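Local coordinates for protein putative zinc protease (Bordetella parapertussis, PDB 3IVL) that forms the inactive peptidase domain of a putative M16-family zinc protease, and so probably does not itself cleave peptides, at residues T104-S109 and L178-R183; Y28-A33 and G80-G85. All blocks are in the same frame, centred on the assembly; numbering follows the deposited sequence.

How the contacts relate
Both contacts belong to the alpha/beta peptidase-like domain with its four-stranded antiparallel sheet. Contact 2 pairs the two central strands, 23-29 and 81-87, and contact 1 joins the residues that follow helix 94-105 to the turn that leads into strand 183-188; their centres are about 12 Å apart. The bonds and packing between them relate helix 94-105 to the sheet. They meet directly at Tyr28, whose OH lies 2.7 Å from Glu106 OE2, probably a hydrogen bond. A second probable bond runs from Asn182 ND2 to His29 O, at 2.9 Å. Leu105 CD1 packs 3.6 Å from Phe84 CD2. A bound PEG, probably a crystallisation component, touches the Arg180 and Arg183 side of contact 1.

Contact 1 (T104-S109 and L178-R183); sequences TLESLS and LVRSNR
A side-on salt bridge ties the residue that follows helix 94-105 to the start of strand 183-188: Arg183 grips the Glu106 carboxylate with two nitrogens, one to each oxygen. Arg183 NE gives Glu106 OE2 a bond of 2.7 Å with an N-H...O angle of 162°, and Arg183 NH2 reaches Glu106 OE1 at 2.9 Å. Both oxygens are met on their syn sides, OE2 closer to the carboxylate plane than OE1, in keeping with a pairing whose two planes are twisted 33° apart. Arg183 reaches it by bending at chi2 and chi3, while Glu106 runs extended beyond CG. Arg180 CG lies over the rim of one guanidinium face, 3.6 Å above the plane of Arg183, and its own guanidinium reaches Asp164 of the second subunit. The backbones come closest at Glu106 and Leu178, each the first residue past its helix; a CA-H...O contact from Glu106 CA to Leu178 O spans 3.6 Å. Beside it, Leu178 CD1 meets Leu108 CD1 at 3.9 Å. Glu185 pairs with Arg183 NH1. Leu105, Leu108 and Leu178 all pack on Leu48 of helix 37-48, and Tyr28 of strand 23-29 also bonds Glu106 OE2, giving that oxygen a second partner.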
ATOM      1  N   THR A 104      -8.474  -6.739   6.784  1.00 15.41           N
ATOM      2  CA  THR A 104      -7.440  -7.509   7.439  1.00 15.73           C
ATOM      3  C   THR A 104      -6.341  -8.092   6.516  1.00 15.52           C
ATOM      4  O   THR A 104      -5.209  -8.173   6.894  1.00 16.16           O
ATOM      5  CB  THR A 104      -7.962  -8.416   8.544  1.00 15.75           C
ATOM      6  OG1 THR A 104      -7.386  -9.708   8.439  1.00 16.78           O
ATOM      7  CG2 THR A 104      -9.452  -8.496   8.499  1.00 16.11           C
ATOM      8  N   LEU A 105      -6.693  -8.478   5.307  1.00 14.78           N
ATOM      9  CA  LEU A 105      -5.723  -8.929   4.326  1.00 14.53           C
ATOM     10  C   LEU A 105      -4.767  -7.848   3.860  1.00 14.66           C
ATOM     11  O   LEU A 105      -3.615  -8.099   3.597  1.00 13.26           O
ATOM     12  CB  LEU A 105      -6.417  -9.589   3.147  1.00 14.20           C
ATOM     13  CG  LEU A 105      -7.169 -10.875   3.463  1.00 13.97           C
ATOM     14  CD1 LEU A 105      -7.994 -11.283   2.315  1.00 13.22           C
ATOM     15  CD2 LEU A 105      -6.276 -11.958   3.906  1.00 12.22           C
ATOM     16  N   GLU A 106      -5.292  -6.644   3.748  1.00 14.83           N
ATOM     17  CA  GLU A 106      -4.626  -5.520   3.143  1.00 15.57           C
ATOM     18  C   GLU A 106      -3.898  -4.584   4.132  1.00 16.16           C
ATOM     19  O   GLU A 106      -3.449  -3.508   3.796  1.00 15.68           O
ATOM     20  CB  GLU A 106      -5.631  -4.778   2.287  1.00 15.45           C
ATOM     21  CG  GLU A 106      -6.197  -5.672   1.243  1.00 16.05           C
ATOM     22  CD  GLU A 106      -7.216  -5.025   0.406  1.00 16.69           C
ATOM     23  OE1 GLU A 106      -7.318  -3.818   0.454  1.00 18.97           O
ATOM     24  OE2 GLU A 106      -7.924  -5.708  -0.316  1.00 16.56           O
ATOM     25  N   SER A 107      -3.785  -5.047   5.358  1.00 16.75           N
ATOM     26  CA  SER A 107      -3.205  -4.288   6.436  1.00 17.32           C
ATOM     27  C   SER A 107      -1.976  -4.903   7.033  1.00 17.42           C
ATOM     28  O   SER A 107      -1.671  -4.637   8.156  1.00 17.73           O
ATOM     29  CB  SER A 107      -4.231  -4.087   7.536  1.00 17.33           C
ATOM     30  OG  SER A 107      -5.224  -3.183   7.113  1.00 19.25           O
ATOM     31  N   LEU A 108      -1.276  -5.748   6.308  1.00 17.45           N
ATOM     32  CA  LEU A 108      -0.143  -6.424   6.908  1.00 17.46           C
ATOM     33  C   LEU A 108       1.040  -5.527   7.240  1.00 17.45           C
ATOM     34  O   LEU A 108       1.816  -5.831   8.109  1.00 17.41           O
ATOM     35  CB  LEU A 108       0.226  -7.691   6.159  1.00 17.27           C
ATOM     36  CG  LEU A 108      -0.967  -8.624   6.142  1.00 16.91           C
ATOM     37  CD1 LEU A 108      -0.979  -9.391   4.874  1.00 15.74           C
ATOM     38  CD2 LEU A 108      -0.988  -9.510   7.349  1.00 15.90           C
ATOM     39  N   SER A 109       1.107  -4.391   6.577  1.00 17.67           N
ATOM     40  CA  SER A 109       2.132  -3.394   6.848  1.00 17.92           C
ATOM     41  C   SER A 109       2.021  -2.948   8.275  1.00 18.22           C
ATOM     42  O   SER A 109       3.006  -2.836   8.944  1.00 18.42           O
ATOM     43  CB  SER A 109       1.889  -2.173   5.998  1.00 17.79           C
ATOM     44  OG  SER A 109       2.716  -2.150   4.883  1.00 17.21           O
ATOM     45  N   LEU A 178      -1.362  -8.077  -1.737  1.00 16.14           N
ATOM     46  CA  LEU A 178      -2.619  -7.987  -1.040  1.00 16.67           C
ATOM     47  C   LEU A 178      -3.028  -6.540  -0.889  1.00 16.91           C
ATOM     48  O   LEU A 178      -2.812  -5.931   0.101  1.00 17.11           O
ATOM     49  CB  LEU A 178      -2.523  -8.681   0.298  1.00 17.03           C
ATOM     50  CG  LEU A 178      -2.199 -10.156   0.178  1.00 16.80           C
ATOM     51  CD1 LEU A 178      -2.196 -10.818   1.485  1.00 16.59           C
ATOM     52  CD2 LEU A 178      -3.143 -10.819  -0.756  1.00 17.73           C
ATOM     53  N   VAL A 179      -3.601  -6.022  -1.937  1.00 17.23           N
ATOM     54  CA  VAL A 179      -3.794  -4.626  -2.097  1.00 17.41           C
ATOM     55  C   VAL A 179      -5.077  -4.375  -2.888  1.00 17.49           C
ATOM     56  O   VAL A 179      -5.419  -5.115  -3.770  1.00 18.05           O
ATOM     57  CB  VAL A 179      -2.528  -4.077  -2.769  1.00 17.37           C
ATOM     58  CG1 VAL A 179      -2.641  -3.943  -4.219  1.00 17.89           C
ATOM     59  CG2 VAL A 179      -2.009  -2.923  -2.103  1.00 18.17           C
ATOM     60  N   ARG A 180      -5.782  -3.315  -2.556  1.00 17.04           N
ATOM     61  CA  ARG A 180      -7.089  -3.028  -3.107  1.00 17.26           C
ATOM     62  C   ARG A 180      -6.995  -2.812  -4.579  1.00 17.57           C
ATOM     63  O   ARG A 180      -7.899  -3.099  -5.324  1.00 17.31           O
ATOM     64  CB  ARG A 180      -7.724  -1.839  -2.398  1.00 17.53           C
ATOM     65  CG  ARG A 180      -9.127  -1.507  -2.781  1.00 16.43           C
ATOM     66  CD  ARG A 180      -9.490  -0.234  -2.115  1.00 17.33           C
ATOM     67  NE  ARG A 180     -10.891  -0.075  -1.812  1.00 16.51           N
ATOM     68  CZ  ARG A 180     -11.791   0.330  -2.675  1.00 15.75           C
ATOM     69  NH1 ARG A 180     -11.475   0.583  -3.914  1.00 15.68           N
ATOM     70  NH2 ARG A 180     -13.020   0.431  -2.298  1.00 17.23           N
ATOM     71  N   SER A 181      -5.841  -2.353  -5.003  1.00 17.55           N
ATOM     72  CA  SER A 181      -5.570  -2.179  -6.401  1.00 17.87           C
ATOM     73  C   SER A 181      -5.688  -3.508  -7.099  1.00 17.65           C
ATOM     74  O   SER A 181      -6.051  -3.553  -8.236  1.00 17.83           O
ATOM     75  CB  SER A 181      -4.179  -1.591  -6.633  1.00 17.67           C
ATOM     76  OG  SER A 181      -3.554  -1.153  -5.450  1.00 18.63           O
ATOM     77  N   ASN A 182      -5.326  -4.569  -6.401  1.00 17.37           N
ATOM     78  CA  ASN A 182      -5.321  -5.947  -6.897  1.00 17.43           C
ATOM     79  C   ASN A 182      -6.558  -6.775  -6.478  1.00 17.80           C
ATOM     80  O   ASN A 182      -6.670  -7.928  -6.790  1.00 17.76           O
ATOM     81  CB  ASN A 182      -4.037  -6.602  -6.372  1.00 16.70           C
ATOM     82  CG  ASN A 182      -3.583  -7.825  -7.157  1.00 16.55           C
ATOM     83  OD1 ASN A 182      -3.830  -7.980  -8.321  1.00 16.04           O
ATOM     84  ND2 ASN A 182      -2.905  -8.683  -6.480  1.00 13.67           N
ATOM     85  N   ARG A 183      -7.474  -6.182  -5.745  1.00 18.26           N
ATOM     86  CA  ARG A 183      -8.617  -6.905  -5.220  1.00 18.50           C
ATOM     87  C   ARG A 183      -9.796  -7.138  -6.148  1.00 18.72           C
ATOM     88  O   ARG A 183     -10.249  -6.256  -6.813  1.00 19.24           O
ATOM     89  CB  ARG A 183      -9.073  -6.257  -3.952  1.00 18.15           C
ATOM     90  CG  ARG A 183     -10.063  -7.033  -3.199  1.00 18.41           C
ATOM     91  CD  ARG A 183     -11.017  -6.160  -2.427  1.00 16.01           C
ATOM     92  NE  ARG A 183     -10.344  -5.341  -1.452  1.00 16.03           N
ATOM     93  CZ  ARG A 183     -10.876  -4.279  -0.892  1.00 14.81           C
ATOM     94  NH1 ARG A 183     -12.092  -3.916  -1.200  1.00 13.28           N
ATOM     95  NH2 ARG A 183     -10.193  -3.596  -0.027  1.00 14.54           N
TER

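Contact 2 (Y28-A33 and G80-G85); sequences YHLPAA and GLAMFG
With chi1 of -73°, His29 carries its CG anti to the carbonyl carbon and its ring stands alongside the side chain of Leu81; Leu30, at -64°, makes the same first turn and sends its methyls over the facing strand. These residues lie where strands 23-29 and 81-87 pair antiparallel, neighbours inside the four-stranded sheet of the M16-type domain. The register is fixed by two bridges. Tyr28 and Ala82 form a hydrogen-bonded pair: Tyr28 N donates to Ala82 O at 3.0 Å, and Ala82 N returns the bond to Tyr28 O at 2.9 Å, nearly straight. His29 and Leu81 form the adjoining non-hydrogen-bonded pair. Past the strand end, Leu30 N still bonds Gly80 O at 3.2 Å, a longer and less straight bond than the other two.

The alternation of the strands divides the side chains between the two faces of the sheet. On the face of Tyr28 and Ala82, the side chain of Leu30 folds back over the facing strand toward Ala82: its CD2 lies 4.0 Å from Ala82 CB, and its CD1 presses on the Leu81 backbone, 3.3 Å from Leu81 C. Phe84 adds a looser apolar contact with Tyr28, and both rings pack on Leu105 of helix 94-105, which covers this part of the sheet. The Tyr28 hydroxyl is hydrogen-bonded to the Glu106 carboxylate. Leu30 further touches Phe38 and Leu41 of helix 37-48. On the opposite face, His29 and Leu81 lie side by side in a CH-pi contact: Leu81 CD1 sits 3.6 Å from the centroid of the His29 ring, only 8° off the ring normal.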
ATOM      1  N   TYR A  28      -6.971 -12.026  -5.226  1.00 17.09           N
ATOM      2  CA  TYR A  28      -5.899 -11.191  -5.644  1.00 17.24           C
ATOM      3  C   TYR A  28      -5.052 -11.893  -6.670  1.00 17.18           C
ATOM      4  O   TYR A  28      -4.748 -13.021  -6.516  1.00 16.91           O
ATOM      5  CB  TYR A  28      -5.072 -10.884  -4.455  1.00 17.34           C
ATOM      6  CG  TYR A  28      -5.823 -10.228  -3.366  1.00 18.16           C
ATOM      7  CD1 TYR A  28      -5.752  -8.873  -3.181  1.00 17.26           C
ATOM      8  CD2 TYR A  28      -6.599 -10.952  -2.512  1.00 16.94           C
ATOM      9  CE1 TYR A  28      -6.436  -8.259  -2.166  1.00 16.12           C
ATOM     10  CE2 TYR A  28      -7.272 -10.355  -1.501  1.00 16.84           C
ATOM     11  CZ  TYR A  28      -7.190  -9.000  -1.330  1.00 15.33           C
ATOM     12  OH  TYR A  28      -7.866  -8.411  -0.344  1.00 12.37           O
ATOM     13  N   HIS A  29      -4.673 -11.208  -7.725  1.00 17.26           N
ATOM     14  CA  HIS A  29      -3.765 -11.750  -8.700  1.00 16.95           C
ATOM     15  C   HIS A  29      -2.370 -11.938  -8.199  1.00 16.91           C
ATOM     16  O   HIS A  29      -1.897 -11.207  -7.397  1.00 16.41           O
ATOM     17  CB  HIS A  29      -3.767 -10.954  -9.965  1.00 17.11           C
ATOM     18  CG  HIS A  29      -4.996 -11.154 -10.762  1.00 17.31           C
ATOM     19  ND1 HIS A  29      -6.219 -10.712 -10.342  1.00 17.50           N
ATOM     20  CD2 HIS A  29      -5.206 -11.797 -11.921  1.00 18.17           C
ATOM     21  CE1 HIS A  29      -7.131 -11.064 -11.213  1.00 18.52           C
ATOM     22  NE2 HIS A  29      -6.541 -11.719 -12.183  1.00 19.14           N
ATOM     23  N   LEU A  30      -1.752 -12.972  -8.721  1.00 17.17           N
ATOM     24  CA  LEU A  30      -0.463 -13.444  -8.275  1.00 16.71           C
ATOM     25  C   LEU A  30       0.566 -13.300  -9.366  1.00 16.63           C
ATOM     26  O   LEU A  30       0.240 -13.281 -10.513  1.00 15.93           O
ATOM     27  CB  LEU A  30      -0.549 -14.903  -7.886  1.00 16.67           C
ATOM     28  CG  LEU A  30      -1.433 -15.305  -6.720  1.00 16.85           C
ATOM     29  CD1 LEU A  30      -1.578 -16.763  -6.671  1.00 14.07           C
ATOM     30  CD2 LEU A  30      -0.892 -14.819  -5.452  1.00 16.32           C
ATOM     31  N   PRO A  31       1.814 -13.252  -8.959  1.00 16.53           N
ATOM     32  CA  PRO A  31       2.934 -13.268  -9.867  1.00 17.01           C
ATOM     33  C   PRO A  31       3.045 -14.644 -10.424  1.00 16.98           C
ATOM     34  O   PRO A  31       2.377 -15.532  -9.975  1.00 17.30           O
ATOM     35  CB  PRO A  31       4.122 -12.991  -8.967  1.00 16.80           C
ATOM     36  CG  PRO A  31       3.712 -13.212  -7.692  1.00 16.42           C
ATOM     37  CD  PRO A  31       2.261 -13.219  -7.576  1.00 16.50           C
ATOM     38  N   ALA A  32       3.905 -14.811 -11.397  1.00 16.94           N
ATOM     39  CA  ALA A  32       4.103 -16.094 -12.029  1.00 16.83           C
ATOM     40  C   ALA A  32       4.645 -17.085 -11.035  1.00 16.77           C
ATOM     41  O   ALA A  32       5.297 -16.713 -10.109  1.00 16.68           O
ATOM     42  CB  ALA A  32       5.036 -15.949 -13.132  1.00 16.88           C
ATOM     43  N   ALA A  33       4.329 -18.351 -11.239  1.00 16.59           N
ATOM     44  CA  ALA A  33       4.723 -19.425 -10.337  1.00 16.46           C
ATOM     45  C   ALA A  33       6.216 -19.529 -10.298  1.00 16.57           C
ATOM     46  O   ALA A  33       6.797 -19.905  -9.315  1.00 16.37           O
ATOM     47  CB  ALA A  33       4.121 -20.689 -10.735  1.00 16.58           C
ATOM     48  N   GLY A  80      -2.296 -17.024 -12.003  1.00 10.71           N
ATOM     49  CA  GLY A  80      -2.641 -17.437 -10.671  1.00  9.28           C
ATOM     50  C   GLY A  80      -3.463 -16.477  -9.861  1.00  8.40           C
ATOM     51  O   GLY A  80      -3.428 -15.314 -10.091  1.00  8.28           O
ATOM     52  N   LEU A  81      -4.183 -16.996  -8.893  1.00  7.08           N
ATOM     53  CA  LEU A  81      -5.026 -16.213  -8.038  1.00  6.34           C
ATOM     54  C   LEU A  81      -4.919 -16.710  -6.649  1.00  5.73           C
ATOM     55  O   LEU A  81      -4.777 -17.857  -6.447  1.00  5.98           O
ATOM     56  CB  LEU A  81      -6.442 -16.439  -8.475  1.00  6.17           C
ATOM     57  CG  LEU A  81      -7.460 -15.344  -8.594  1.00  7.61           C
ATOM     58  CD1 LEU A  81      -6.971 -14.212  -9.398  1.00  5.74           C
ATOM     59  CD2 LEU A  81      -8.675 -15.929  -9.207  1.00  8.12           C
ATOM     60  N   ALA A  82      -5.031 -15.832  -5.682  1.00  5.52           N
ATOM     61  CA  ALA A  82      -5.213 -16.195  -4.304  1.00  5.55           C
ATOM     62  C   ALA A  82      -6.640 -15.882  -3.913  1.00  6.02           C
ATOM     63  O   ALA A  82      -7.194 -14.906  -4.327  1.00  5.17           O
ATOM     64  CB  ALA A  82      -4.281 -15.485  -3.458  1.00  5.01           C
HETATM   65  N   MSE A  83      -7.245 -16.771  -3.165  1.00  6.52           N
HETATM   66  CA  MSE A  83      -8.618 -16.603  -2.776  1.00  7.61           C
HETATM   67  C   MSE A  83      -8.797 -16.715  -1.304  1.00  8.05           C
HETATM   68  O   MSE A  83      -8.262 -17.593  -0.704  1.00  7.34           O
HETATM   69  CB  MSE A  83      -9.463 -17.625  -3.492  1.00  7.86           C
HETATM   70  CG  MSE A  83     -10.880 -17.686  -3.045  1.00 10.47           C
HETATM   71 SE   MSE A  83     -11.961 -18.632  -4.239  1.00 19.05          SE
HETATM   72  CE  MSE A  83     -12.391 -17.293  -5.414  1.00 16.40           C
ATOM     73  N   PHE A  84      -9.535 -15.798  -0.721  1.00  9.73           N
ATOM     74  CA  PHE A  84      -9.880 -15.865   0.675  1.00 10.81           C
ATOM     75  C   PHE A  84     -11.364 -15.663   0.829  1.00 11.95           C
ATOM     76  O   PHE A  84     -11.927 -14.832   0.187  1.00 11.34           O
ATOM     77  CB  PHE A  84      -9.141 -14.826   1.473  1.00 10.56           C
ATOM     78  CG  PHE A  84      -7.672 -14.912   1.385  1.00  9.72           C
ATOM     79  CD1 PHE A  84      -6.968 -15.646   2.256  1.00 10.63           C
ATOM     80  CD2 PHE A  84      -6.989 -14.200   0.473  1.00 10.40           C
ATOM     81  CE1 PHE A  84      -5.638 -15.702   2.188  1.00 10.50           C
ATOM     82  CE2 PHE A  84      -5.651 -14.273   0.421  1.00 10.62           C
ATOM     83  CZ  PHE A  84      -4.986 -15.015   1.299  1.00  9.72           C
ATOM     84  N   GLY A  85     -11.999 -16.441   1.680  1.00 13.19           N
ATOM     85  CA  GLY A  85     -13.440 -16.423   1.788  1.00 14.03           C
ATOM     86  C   GLY A  85     -14.039 -16.518   3.169  1.00 15.37           C
ATOM     87  O   GLY A  85     -13.411 -16.977   4.065  1.00 15.48           O
TER